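Local coordinates for DUF3829 domain-containing protein (Bacteroides thetaiotaomicron, PDB 3RH3), which is of unknown function but folds as an all-helical DUF3829-like protein and is probably made as a lipoprotein, at residues D13-V18 with E148-E153; K86-G91 with S133-V138; R168-T173 with Q223-T228; Q237-K242 with D247-A252. All coordinates share one frame; numbering follows the deposited sequence.

Contact 1 of 4, residues D13-V18 with E148-E153; sequences DDASKV and EQAESE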
loop_
_atom_site.group_PDB
_atom_site.type_symbol
_atom_site.label_atom_id
_atom_site.label_comp_id
_atom_site.label_asym_id
_atom_site.label_seq_id
_atom_site.Cartn_x
_atom_site.Cartn_y
_atom_site.Cartn_z
ATOM N N ASP A 13 -7.209 14.309 20.922
ATOM C CA ASP A 13 -5.994 13.566 21.278
ATOM C C ASP A 13 -6.090 12.119 20.738
ATOM O O ASP A 13 -5.130 11.654 20.124
ATOM C CB ASP A 13 -5.753 13.572 22.799
ATOM N N ASP A 14 -7.258 11.436 20.932
ATOM C CA ASP A 14 -7.530 10.084 20.427
ATOM C C ASP A 14 -7.405 10.046 18.901
ATOM O O ASP A 14 -6.775 9.132 18.369
ATOM C CB ASP A 14 -8.922 9.599 20.854
ATOM N N ALA A 15 -7.943 11.071 18.207
ATOM C CA ALA A 15 -7.853 11.194 16.744
ATOM C C ALA A 15 -6.392 11.362 16.292
ATOM O O ALA A 15 -6.004 10.756 15.294
ATOM C CB ALA A 15 -8.702 12.358 16.239
ATOM N N SER A 16 -5.570 12.111 17.060
ATOM C CA SER A 16 -4.170 12.307 16.687
ATOM C C SER A 16 -3.328 11.048 16.974
ATOM O O SER A 16 -2.330 10.828 16.297
ATOM C CB SER A 16 -3.580 13.542 17.357
ATOM O OG SER A 16 -3.633 13.451 18.767
ATOM N N LYS A 17 -3.773 10.187 17.909
ATOM C CA LYS A 17 -3.099 8.927 18.231
ATOM C C LYS A 17 -3.401 7.908 17.129
ATOM O O LYS A 17 -2.538 7.114 16.793
ATOM C CB LYS A 17 -3.500 8.430 19.627
ATOM C CG LYS A 17 -2.646 9.058 20.720
ATOM C CD LYS A 17 -3.322 8.975 22.063
ATOM C CE LYS A 17 -2.694 9.883 23.092
ATOM N N VAL A 18 -4.585 7.991 16.506
ATOM C CA VAL A 18 -4.979 7.159 15.352
ATOM C C VAL A 18 -4.077 7.538 14.139
ATOM O O VAL A 18 -3.562 6.654 13.448
ATOM C CB VAL A 18 -6.495 7.315 15.019
ATOM C CG1 VAL A 18 -6.828 6.755 13.631
ATOM C CG2 VAL A 18 -7.363 6.648 16.083
ATOM N N GLU A 148 -9.459 8.152 8.350
ATOM C CA GLU A 148 -10.433 9.034 7.698
ATOM C C GLU A 148 -11.312 9.756 8.735
ATOM O O GLU A 148 -11.449 10.965 8.666
ATOM C CB GLU A 148 -11.306 8.216 6.728
ATOM C CG GLU A 148 -12.064 9.000 5.673
ATOM C CD GLU A 148 -12.784 8.148 4.642
ATOM O OE1 GLU A 148 -12.199 7.145 4.169
ATOM O OE2 GLU A 148 -13.924 8.514 4.276
ATOM N N GLN A 149 -11.889 9.014 9.683
ATOM C CA GLN A 149 -12.715 9.548 10.757
ATOM C C GLN A 149 -11.882 10.506 11.629
ATOM O O GLN A 149 -12.373 11.575 11.997
ATOM C CB GLN A 149 -13.299 8.396 11.596
ATOM C CG GLN A 149 -14.282 8.822 12.694
ATOM C CD GLN A 149 -15.510 9.540 12.166
ATOM O OE1 GLN A 149 -16.195 9.064 11.251
ATOM N NE2 GLN A 149 -15.812 10.702 12.736
ATOM N N ALA A 150 -10.626 10.133 11.935
ATOM C CA ALA A 150 -9.736 10.973 12.735
ATOM C C ALA A 150 -9.404 12.265 11.994
ATOM O O ALA A 150 -9.436 13.337 12.601
ATOM C CB ALA A 150 -8.463 10.219 13.089
ATOM N N GLU A 151 -9.125 12.173 10.672
ATOM C CA GLU A 151 -8.834 13.351 9.865
ATOM C C GLU A 151 -10.054 14.263 9.784
ATOM O O GLU A 151 -9.897 15.458 9.940
ATOM C CB GLU A 151 -8.314 12.996 8.463
ATOM C CG GLU A 151 -6.806 12.759 8.402
ATOM C CD GLU A 151 -5.865 13.945 8.605
ATOM O OE1 GLU A 151 -6.008 14.682 9.610
ATOM O OE2 GLU A 151 -4.922 14.082 7.792
ATOM N N SER A 152 -11.258 13.713 9.626
ATOM C CA SER A 152 -12.485 14.507 9.557
ATOM C C SER A 152 -12.689 15.357 10.825
ATOM O O SER A 152 -13.231 16.462 10.742
ATOM C CB SER A 152 -13.689 13.604 9.326
ATOM O OG SER A 152 -14.893 14.345 9.420
ATOM N N GLU A 153 -12.231 14.846 11.982
ATOM C CA GLU A 153 -12.329 15.515 13.278
ATOM C C GLU A 153 -11.261 16.590 13.439
ATOM O O GLU A 153 -11.562 17.678 13.939
ATOM C CB GLU A 153 -12.223 14.490 14.420
ATOM C CG GLU A 153 -13.492 13.678 14.607
ATOM C CD GLU A 153 -13.338 12.376 15.371
ATOM O OE1 GLU A 153 -12.610 12.360 16.392
ATOM O OE2 GLU A 153 -13.978 11.378 14.965
#

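Contact 2 of 4, residues K86-G91 with S133-V138; sequences KQNYAG and SEYKQV. With EDO (1,2-ethanediol), chain E.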
loop_
_atom_site.group_PDB
_atom_site.type_symbol
_atom_site.label_atom_id
_atom_site.label_comp_id
_atom_site.label_asym_id
_atom_site.label_seq_id
_atom_site.Cartn_x
_atom_site.Cartn_y
_atom_site.Cartn_z
ATOM N N LYS A 86 -3.157 -6.813 15.423
ATOM C CA LYS A 86 -2.180 -7.694 16.057
ATOM C C LYS A 86 -2.030 -9.009 15.273
ATOM O O LYS A 86 -0.920 -9.495 15.109
ATOM C CB LYS A 86 -2.581 -7.956 17.520
ATOM C CG LYS A 86 -1.527 -8.677 18.350
ATOM C CD LYS A 86 -1.973 -8.861 19.786
ATOM C CE LYS A 86 -1.135 -9.882 20.509
ATOM N NZ LYS A 86 -1.624 -11.258 20.260
ATOM N N GLN A 87 -3.140 -9.587 14.818
ATOM C CA GLN A 87 -3.143 -10.846 14.086
ATOM C C GLN A 87 -2.521 -10.679 12.692
ATOM O O GLN A 87 -1.760 -11.540 12.240
ATOM C CB GLN A 87 -4.587 -11.332 13.977
ATOM C CG GLN A 87 -4.767 -12.756 13.490
ATOM C CD GLN A 87 -6.241 -13.038 13.335
ATOM O OE1 GLN A 87 -7.027 -12.939 14.287
ATOM N NE2 GLN A 87 -6.654 -13.343 12.119
ATOM N N ASN A 88 -2.827 -9.569 12.033
ATOM C CA ASN A 88 -2.320 -9.305 10.694
ATOM C C ASN A 88 -0.832 -8.936 10.708
ATOM O O ASN A 88 -0.107 -9.367 9.814
ATOM C CB ASN A 88 -3.166 -8.273 9.983
ATOM C CG ASN A 88 -4.392 -8.941 9.440
ATOM O OD1 ASN A 88 -4.331 -9.662 8.439
ATOM N ND2 ASN A 88 -5.504 -8.854 10.169
ATOM N N TYR A 89 -0.374 -8.217 11.730
ATOM C CA TYR A 89 1.045 -7.905 11.880
ATOM C C TYR A 89 1.817 -9.169 12.240
ATOM O O TYR A 89 2.941 -9.325 11.791
ATOM C CB TYR A 89 1.270 -6.839 12.951
ATOM C CG TYR A 89 1.323 -5.437 12.396
ATOM C CD1 TYR A 89 2.316 -5.059 11.500
ATOM C CD2 TYR A 89 0.413 -4.465 12.813
ATOM C CE1 TYR A 89 2.397 -3.757 11.021
ATOM C CE2 TYR A 89 0.463 -3.169 12.312
ATOM C CZ TYR A 89 1.467 -2.818 11.430
ATOM O OH TYR A 89 1.551 -1.539 10.966
ATOM N N ALA A 90 1.207 -10.077 13.037
ATOM C CA ALA A 90 1.851 -11.329 13.393
ATOM C C ALA A 90 1.996 -12.180 12.131
ATOM O O ALA A 90 3.076 -12.696 11.869
ATOM C CB ALA A 90 1.049 -12.065 14.466
ATOM N N GLY A 91 0.934 -12.251 11.331
ATOM C CA GLY A 91 0.947 -12.993 10.085
ATOM C C GLY A 91 1.986 -12.410 9.152
ATOM O O GLY A 91 2.850 -13.135 8.641
ATOM N N SER A 133 1.946 -9.388 0.923
ATOM C CA SER A 133 1.273 -8.283 0.272
ATOM C C SER A 133 -0.172 -8.146 0.774
ATOM O O SER A 133 -0.617 -7.029 1.020
ATOM C CB SER A 133 1.320 -8.467 -1.242
ATOM O OG SER A 133 0.868 -7.279 -1.860
ATOM N N GLU A 134 -0.886 -9.281 0.936
ATOM C CA GLU A 134 -2.252 -9.335 1.443
ATOM C C GLU A 134 -2.323 -8.837 2.885
ATOM O O GLU A 134 -3.207 -8.038 3.186
ATOM C CB GLU A 134 -2.843 -10.762 1.326
ATOM C CG GLU A 134 -3.268 -11.084 -0.100
ATOM C CD GLU A 134 -3.657 -12.510 -0.465
ATOM O OE1 GLU A 134 -3.224 -13.463 0.226
ATOM O OE2 GLU A 134 -4.355 -12.671 -1.495
ATOM N N TYR A 135 -1.400 -9.271 3.768
ATOM C CA TYR A 135 -1.364 -8.832 5.166
ATOM C C TYR A 135 -1.215 -7.306 5.259
ATOM O O TYR A 135 -1.956 -6.658 6.014
ATOM C CB TYR A 135 -0.257 -9.535 5.950
ATOM C CG TYR A 135 -0.637 -10.931 6.385
ATOM C CD1 TYR A 135 -1.791 -11.163 7.129
ATOM C CD2 TYR A 135 0.193 -12.014 6.113
ATOM C CE1 TYR A 135 -2.135 -12.447 7.551
ATOM C CE2 TYR A 135 -0.133 -13.299 6.540
ATOM C CZ TYR A 135 -1.304 -13.515 7.248
ATOM O OH TYR A 135 -1.606 -14.794 7.664
ATOM N N LYS A 136 -0.281 -6.754 4.454
ATOM C CA LYS A 136 -0.035 -5.330 4.373
ATOM C C LYS A 136 -1.318 -4.617 3.923
ATOM O O LYS A 136 -1.694 -3.603 4.517
ATOM C CB LYS A 136 1.137 -5.065 3.416
ATOM C CG LYS A 136 1.604 -3.613 3.385
ATOM C CD LYS A 136 2.906 -3.417 2.600
ATOM C CE LYS A 136 2.772 -3.666 1.123
ATOM N NZ LYS A 136 3.968 -3.218 0.355
ATOM N N GLN A 137 -2.020 -5.172 2.911
ATOM C CA GLN A 137 -3.264 -4.613 2.415
ATOM C C GLN A 137 -4.353 -4.653 3.481
ATOM O O GLN A 137 -5.069 -3.668 3.649
ATOM C CB GLN A 137 -3.730 -5.350 1.149
ATOM C CG GLN A 137 -4.923 -4.675 0.448
ATOM C CD GLN A 137 -4.604 -3.250 0.061
ATOM O OE1 GLN A 137 -3.544 -2.966 -0.492
ATOM N NE2 GLN A 137 -5.460 -2.305 0.441
ATOM N N VAL A 138 -4.495 -5.780 4.194
ATOM C CA VAL A 138 -5.487 -5.910 5.270
ATOM C C VAL A 138 -5.204 -4.819 6.362
ATOM O O VAL A 138 -6.146 -4.146 6.776
ATOM C CB VAL A 138 -5.560 -7.346 5.862
ATOM C CG1 VAL A 138 -6.485 -7.404 7.078
ATOM C CG2 VAL A 138 -6.012 -8.362 4.802
HETATM C C1 EDO E . 5.550 -7.758 -1.032
HETATM O O1 EDO E . 5.175 -9.140 -1.137
HETATM C C2 EDO E . 4.598 -6.962 -0.142
HETATM O O2 EDO E . 3.866 -6.022 -0.947
#

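Contact 3 of 4, residues R168-T173 with Q223-T228; sequences RKMSGT and QSFLST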
loop_
_atom_site.group_PDB
_atom_site.type_symbol
_atom_site.label_atom_id
_atom_site.label_comp_id
_atom_site.label_asym_id
_atom_site.label_seq_id
_atom_site.Cartn_x
_atom_site.Cartn_y
_atom_site.Cartn_z
ATOM N N ARG A 168 -6.244 12.580 0.280
ATOM C CA ARG A 168 -5.873 11.510 1.200
ATOM C C ARG A 168 -6.538 10.166 0.802
ATOM O O ARG A 168 -5.847 9.159 0.727
ATOM C CB ARG A 168 -6.248 11.870 2.642
ATOM C CG ARG A 168 -5.347 12.898 3.264
ATOM C CD ARG A 168 -5.548 12.977 4.776
ATOM N NE ARG A 168 -5.011 11.818 5.510
ATOM C CZ ARG A 168 -3.720 11.617 5.777
ATOM N NH1 ARG A 168 -2.800 12.473 5.340
ATOM N NH2 ARG A 168 -3.338 10.551 6.469
ATOM N N LYS A 169 -7.827 10.154 0.508
ATOM C CA LYS A 169 -8.514 8.902 0.132
ATOM C C LYS A 169 -8.009 8.343 -1.214
ATOM O O LYS A 169 -7.722 7.145 -1.292
ATOM C CB LYS A 169 -10.039 9.049 0.111
ATOM C CG LYS A 169 -10.729 7.679 0.116
ATOM C CD LYS A 169 -12.197 7.728 0.371
ATOM C CE LYS A 169 -12.722 6.320 0.547
ATOM N NZ LYS A 169 -14.103 6.308 1.104
HETATM N N MSE A 170 -7.817 9.210 -2.232
HETATM C CA MSE A 170 -7.319 8.811 -3.558
HETATM C C MSE A 170 -5.907 8.271 -3.478
HETATM O O MSE A 170 -5.632 7.253 -4.103
HETATM C CB MSE A 170 -7.417 9.957 -4.558
HETATM C CG MSE A 170 -8.891 10.243 -4.918
HETATM SE SE MSE A 170 -9.046 11.525 -6.331
HETATM C CE MSE A 170 -9.022 13.111 -5.283
ATOM N N SER A 171 -5.058 8.877 -2.609
ATOM C CA SER A 171 -3.691 8.438 -2.374
ATOM C C SER A 171 -3.683 7.036 -1.807
ATOM O O SER A 171 -2.844 6.232 -2.202
ATOM C CB SER A 171 -2.962 9.403 -1.443
ATOM O OG SER A 171 -2.588 10.529 -2.217
ATOM N N GLY A 172 -4.602 6.764 -0.884
ATOM C CA GLY A 172 -4.786 5.444 -0.296
ATOM C C GLY A 172 -5.207 4.429 -1.344
ATOM O O GLY A 172 -4.646 3.335 -1.417
ATOM N N THR A 173 -6.160 4.804 -2.211
ATOM C CA THR A 173 -6.648 3.930 -3.297
ATOM C C THR A 173 -5.515 3.641 -4.287
ATOM O O THR A 173 -5.348 2.480 -4.668
ATOM C CB THR A 173 -7.878 4.537 -3.972
ATOM O OG1 THR A 173 -8.804 4.915 -2.953
ATOM C CG2 THR A 173 -8.583 3.542 -4.887
ATOM N N GLN A 223 -5.967 20.684 -8.326
ATOM C CA GLN A 223 -6.231 20.366 -9.737
ATOM C C GLN A 223 -5.068 19.557 -10.322
ATOM O O GLN A 223 -5.333 18.607 -11.038
ATOM C CB GLN A 223 -6.463 21.628 -10.560
ATOM C CG GLN A 223 -7.789 22.339 -10.318
ATOM C CD GLN A 223 -7.846 23.684 -11.045
ATOM O OE1 GLN A 223 -6.853 24.442 -11.190
ATOM N NE2 GLN A 223 -9.037 24.026 -11.500
ATOM N N SER A 224 -3.797 19.877 -9.952
ATOM C CA SER A 224 -2.617 19.118 -10.405
ATOM C C SER A 224 -2.667 17.706 -9.863
ATOM O O SER A 224 -2.350 16.772 -10.592
ATOM C CB SER A 224 -1.320 19.790 -9.975
ATOM O OG SER A 224 -1.134 20.999 -10.685
ATOM N N PHE A 225 -3.129 17.544 -8.599
ATOM C CA PHE A 225 -3.310 16.225 -7.983
ATOM C C PHE A 225 -4.281 15.399 -8.809
ATOM O O PHE A 225 -3.983 14.248 -9.114
ATOM C CB PHE A 225 -3.789 16.322 -6.511
ATOM C CG PHE A 225 -3.946 14.978 -5.824
ATOM C CD1 PHE A 225 -5.130 14.251 -5.937
ATOM C CD2 PHE A 225 -2.921 14.455 -5.042
ATOM C CE1 PHE A 225 -5.264 13.005 -5.326
ATOM C CE2 PHE A 225 -3.061 13.214 -4.424
ATOM C CZ PHE A 225 -4.225 12.486 -4.590
ATOM N N LEU A 226 -5.435 15.983 -9.178
ATOM C CA LEU A 226 -6.466 15.296 -9.993
ATOM C C LEU A 226 -5.902 14.844 -11.339
ATOM O O LEU A 226 -6.128 13.704 -11.745
ATOM C CB LEU A 226 -7.716 16.193 -10.198
ATOM C CG LEU A 226 -8.434 16.629 -8.931
ATOM C CD1 LEU A 226 -9.635 17.498 -9.238
ATOM C CD2 LEU A 226 -8.881 15.447 -8.124
ATOM N N SER A 227 -5.141 15.717 -12.007
ATOM C CA SER A 227 -4.483 15.445 -13.284
ATOM C C SER A 227 -3.479 14.263 -13.152
ATOM O O SER A 227 -3.439 13.412 -14.034
ATOM C CB SER A 227 -3.782 16.710 -13.783
ATOM O OG SER A 227 -2.816 16.430 -14.784
ATOM N N THR A 228 -2.712 14.211 -12.043
ATOM C CA THR A 228 -1.739 13.144 -11.722
ATOM C C THR A 228 -2.459 11.827 -11.471
ATOM O O THR A 228 -1.920 10.770 -11.787
ATOM C CB THR A 228 -0.904 13.547 -10.484
ATOM O OG1 THR A 228 -0.383 14.859 -10.693
ATOM C CG2 THR A 228 0.243 12.577 -10.192
#

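Contact 4 of 4, residues Q237-K242 with D247-A252; sequences QKARSK and DKEYQA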
loop_
_atom_site.group_PDB
_atom_site.type_symbol
_atom_site.label_atom_id
_atom_site.label_comp_id
_atom_site.label_asym_id
_atom_site.label_seq_id
_atom_site.Cartn_x
_atom_site.Cartn_y
_atom_site.Cartn_z
ATOM N N GLN A 237 -3.747 1.345 -16.312
ATOM C CA GLN A 237 -4.583 0.563 -17.247
ATOM C C GLN A 237 -3.719 -0.203 -18.236
ATOM O O GLN A 237 -3.987 -1.372 -18.500
ATOM C CB GLN A 237 -5.527 1.459 -18.036
ATOM C CG GLN A 237 -6.903 1.601 -17.466
ATOM C CD GLN A 237 -7.889 1.943 -18.557
ATOM O OE1 GLN A 237 -8.650 1.099 -19.015
ATOM N NE2 GLN A 237 -7.895 3.188 -18.998
ATOM N N LYS A 238 -2.676 0.480 -18.771
ATOM C CA LYS A 238 -1.722 -0.051 -19.736
ATOM C C LYS A 238 -0.884 -1.146 -19.099
ATOM O O LYS A 238 -0.681 -2.181 -19.721
ATOM C CB LYS A 238 -0.813 1.077 -20.289
ATOM C CG LYS A 238 0.194 0.612 -21.365
ATOM C CD LYS A 238 1.444 1.487 -21.419
ATOM C CE LYS A 238 2.685 0.693 -21.763
ATOM N NZ LYS A 238 3.906 1.216 -21.070
ATOM N N ALA A 239 -0.353 -0.901 -17.896
ATOM C CA ALA A 239 0.470 -1.885 -17.190
ATOM C C ALA A 239 -0.338 -3.163 -16.899
ATOM O O ALA A 239 0.121 -4.269 -17.161
ATOM C CB ALA A 239 0.999 -1.289 -15.884
ATOM N N ARG A 240 -1.545 -2.989 -16.384
ATOM C CA ARG A 240 -2.457 -4.059 -15.997
ATOM C C ARG A 240 -2.954 -4.893 -17.236
ATOM O O ARG A 240 -3.198 -6.109 -17.116
ATOM C CB ARG A 240 -3.640 -3.438 -15.192
ATOM C CG ARG A 240 -5.066 -3.911 -15.567
ATOM C CD ARG A 240 -5.371 -5.071 -14.717
ATOM N NE ARG A 240 -6.662 -5.715 -14.942
ATOM C CZ ARG A 240 -6.816 -6.885 -15.544
ATOM N NH1 ARG A 240 -5.796 -7.455 -16.182
ATOM N NH2 ARG A 240 -7.996 -7.495 -15.520
ATOM N N SER A 241 -3.089 -4.243 -18.404
ATOM C CA SER A 241 -3.543 -4.911 -19.630
ATOM C C SER A 241 -2.588 -6.004 -20.114
ATOM O O SER A 241 -2.989 -6.848 -20.906
ATOM C CB SER A 241 -3.727 -3.887 -20.742
ATOM O OG SER A 241 -5.013 -3.311 -20.579
ATOM N N LYS A 242 -1.330 -5.995 -19.633
ATOM C CA LYS A 242 -0.314 -6.966 -20.057
ATOM C C LYS A 242 -0.559 -8.320 -19.403
ATOM O O LYS A 242 0.037 -9.311 -19.815
ATOM C CB LYS A 242 1.099 -6.445 -19.757
ATOM C CG LYS A 242 1.331 -5.008 -20.243
ATOM C CD LYS A 242 2.196 -4.929 -21.474
ATOM C CE LYS A 242 2.894 -3.587 -21.589
ATOM N NZ LYS A 242 3.992 -3.437 -20.588
ATOM N N ASP A 247 8.807 -5.628 -13.980
ATOM C CA ASP A 247 9.696 -4.818 -13.123
ATOM C C ASP A 247 9.843 -3.403 -13.716
ATOM O O ASP A 247 9.817 -2.425 -12.965
ATOM C CB ASP A 247 11.070 -5.481 -12.923
ATOM C CG ASP A 247 11.088 -6.539 -11.828
ATOM O OD1 ASP A 247 10.813 -6.189 -10.652
ATOM O OD2 ASP A 247 11.412 -7.714 -12.137
ATOM N N LYS A 248 9.904 -3.310 -15.070
ATOM C CA LYS A 248 10.041 -2.061 -15.819
ATOM C C LYS A 248 8.829 -1.130 -15.572
ATOM O O LYS A 248 9.021 0.071 -15.360
ATOM C CB LYS A 248 10.220 -2.339 -17.320
ATOM C CG LYS A 248 10.613 -1.103 -18.129
ATOM C CD LYS A 248 11.099 -1.447 -19.535
ATOM N N GLU A 249 7.603 -1.682 -15.594
ATOM C CA GLU A 249 6.375 -0.901 -15.380
ATOM C C GLU A 249 6.272 -0.449 -13.942
ATOM O O GLU A 249 5.911 0.693 -13.686
ATOM C CB GLU A 249 5.123 -1.715 -15.771
ATOM C CG GLU A 249 4.965 -1.918 -17.274
ATOM C CD GLU A 249 4.231 -0.817 -18.013
ATOM O OE1 GLU A 249 4.071 0.292 -17.447
ATOM O OE2 GLU A 249 3.797 -1.070 -19.160
ATOM N N TYR A 250 6.592 -1.334 -13.009
ATOM C CA TYR A 250 6.516 -1.046 -11.583
ATOM C C TYR A 250 7.535 0.028 -11.178
ATOM O O TYR A 250 7.168 0.971 -10.478
ATOM C CB TYR A 250 6.694 -2.317 -10.753
ATOM C CG TYR A 250 6.433 -2.089 -9.285
ATOM C CD1 TYR A 250 5.201 -1.607 -8.843
ATOM C CD2 TYR A 250 7.439 -2.269 -8.344
ATOM C CE1 TYR A 250 4.976 -1.322 -7.498
ATOM C CE2 TYR A 250 7.219 -2.004 -6.992
ATOM C CZ TYR A 250 5.985 -1.526 -6.575
ATOM O OH TYR A 250 5.738 -1.274 -5.247
ATOM N N GLN A 251 8.784 -0.106 -11.625
ATOM C CA GLN A 251 9.819 0.881 -11.338
ATOM C C GLN A 251 9.407 2.257 -11.896
ATOM O O GLN A 251 9.405 3.219 -11.141
ATOM C CB GLN A 251 11.197 0.442 -11.882
ATOM C CG GLN A 251 11.960 -0.477 -10.924
ATOM C CD GLN A 251 12.107 0.099 -9.529
ATOM O OE1 GLN A 251 11.582 -0.449 -8.550
ATOM N NE2 GLN A 251 12.773 1.247 -9.412
ATOM N N ALA A 252 8.960 2.315 -13.163
ATOM C CA ALA A 252 8.504 3.542 -13.831
ATOM C C ALA A 252 7.372 4.221 -13.071
ATOM O O ALA A 252 7.445 5.418 -12.787
ATOM C CB ALA A 252 8.047 3.234 -15.244
HETATM O O HOH W 1 2.063 1.609 -18.187
#

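Contact 1 of 4, residues D13-V18 with E148-E153
Helix 10-32 packs across the C-terminal end of helix 115-154 in this all-alpha fold, with Ala15 set against Ala150. The two segments run broadly antiparallel, 134° apart in direction, and their axes come within 8.6 Å of each other. At the closest point each helix presents an alanine methyl, which fits the short spacing. The CB atoms of Ala15 and Ala150 meet at 3.8 Å, and the methyl of Ala150 presses even closer to backbone, with its CB 3.3 Å from Ala15 O.

One turn on, Val18 adds a branch to the same small patch. Its CG1 stands anti to the backbone N (chi1 165°), which brings that methyl to 3.9 Å from Ala150 CB. Outside the two segments, Ile19 of helix 10-32 also packs on Ala150, and Tyr76 and Phe77 cover Val18, so the apolar seam continues into the loop before helix 79-111.

Glu153 borders the seam with a polar group. Its side chain runs extended beyond CG and lays the carboxylate beside Ala15, whose CB is 3.9 Å from Glu153 OE1. The other oxygen is tied back along its own helix, which limits how freely the carboxylate can rotate: Gln149 NE2 donates to Glu153 OE2 over 3.0 Å in an almost straight bond (168°), lying in the amide plane of Gln149 and using the anti lone pair of the acceptor.

Contact 2 of 4, residues K86-G91 with S133-V138
Tyr135 leans against the backbone of the facing helix from CB to hydroxyl, passing Asn88 first and Gly91 after. Its CB lies 3.9 Å from Asn88 O, and CG follows beside the same carbonyl. At CD1 the ring edge meets the Asn88 amide oxygen in plane, with Asn88 OD1 3.2 Å from Tyr135 CD1, while amide and ring planes are turned 63° apart. Farther out one face rests on glycine: Tyr135 CE2 is 3.5 Å from Gly91 C, and Gly91 CA makes a CH-pi contact 3.9 Å from the centroid, 20° off the ring normal. The hydroxyl still skims Gly91, with Tyr135 OH 4.0 Å from its CA.

This is the antiparallel hairpin of consecutive helices 79-111 and 115-154, where Gly91, with no side chain, lets the ring lie on its backbone. Replacing Tyr135 with an alanine would probably open a gap over Gly91 and leave the Asn88 amide without the ring edge beside it. Leu92 and Val95 also touch the Tyr135 side chain. Asn88 CG sits anti to the carbonyl carbon (chi1 -80°), its ND2 bonding back to Asn84 O, and Val138 CG1 fills in beside the amide, 3.4 Å from Asn88 OD1.

Contact 3 of 4, residues R168-T173 with Q223-T228
Phe225 fills the gap between two nearly parallel helices of a helical bundle, 161-181 and 216-240, by turning its ring edge to Met170 and Ser171. The segment axes lie 11.5 Å apart at an angle of 20°, too far for backbones to meet, and side chains span the distance. Phe225 CG stands anti to the backbone N (chi1 -178°), which carries the ring across to the other helix. There Met170 CB lies in the ring plane, 3.8 Å from Phe225 CE1. Ser171 OG also comes in at the edge, 3.5 Å from Phe225 CZ.

Met170, present as selenomethionine, bends at chi3 (-87°), and its terminal methyl drops between two partners. Met170 CE is 3.8 Å from Phe225 CE1 and 3.7 Å from Leu226 CD2. Although the CB of Leu226 points away from the facing helix, its CD2 branch returns to close the group.

Around this buried cluster, helix 189-207 supplies Ala206 against Met170 and Leu203 against Leu226, while Leu261 near the C-terminus packs on Phe225. The Ser171 hydroxyl lies near the carbonyls of Met167, Leu261 and Ser262, all of them only weak hydrogen-bond partners for it. On helix 216-240 itself, Ser224 O, one residue before Phe225, is gripped from opposite faces of its plane by Thr228 N and by Thr228 OG1, the hydroxyl bond being 2.7 Å long.

Contact 4 of 4, residues Q237-K242 with D247-A252
Glu249 OE2 takes two lysines at once, and this three-residue salt-bridge network ties together the helical hairpin of 216-240 and 247-257 across its short turn. Lys242 NZ bonds to Glu249 OE2 at 2.8 Å along the anti lone pair. Lys238 NZ reaches the same oxygen, Glu249 OE2, at 3.0 Å from the syn side, 32° out of the carboxylate plane. Both lysine side chains cross the glutamate side chain at about a right angle, and the two nearby positive charges would be expected to keep the carboxylate ionised. A water lies near Glu249 OE1, but its very short approach makes that bond doubtful.

The bend of Glu249 at chi2 (-87°) swings the carboxylate to the lysines. A glutamine there would probably leave the two ammonium groups facing each other without the negative charge they share.

Tyr181 of helix 161-181 lies against both Ala239 and Glu249. Glu249 is buried, whereas Lys238 and Lys242 are exposed. Nearer the start of its helix, Glu249 N is bonded to Ser246 OG. Beneath the charges, the methyl of Ala239 packs against the glutamate, with Ala239 CB 3.8 Å from Glu249 OE1 and 4.1 Å from Glu249 CB.

How the contacts relate
Contacts 1 and 2 both draw on helix 115-154, pairing it with helix 10-32 near its C-terminal end and with helix 79-111 further back, their centres 22 Å apart. Contacts 3 and 4 share helix 216-240 in the C-terminal part of the chain. Contacts 1 and 3 are buried and depend on apolar fit, small methyls at a close crossing in one, long side chains across a wide gap in the other. Contact 2 lies at the surface and sets an aromatic ring on backbone, whereas partly buried contact 4 relies on charge. Contacts 1 and 3 touch through a long, weak ion pair of Glu151 and Arg168; contacts 1 and 4 lie on opposite sides of the chain's centre.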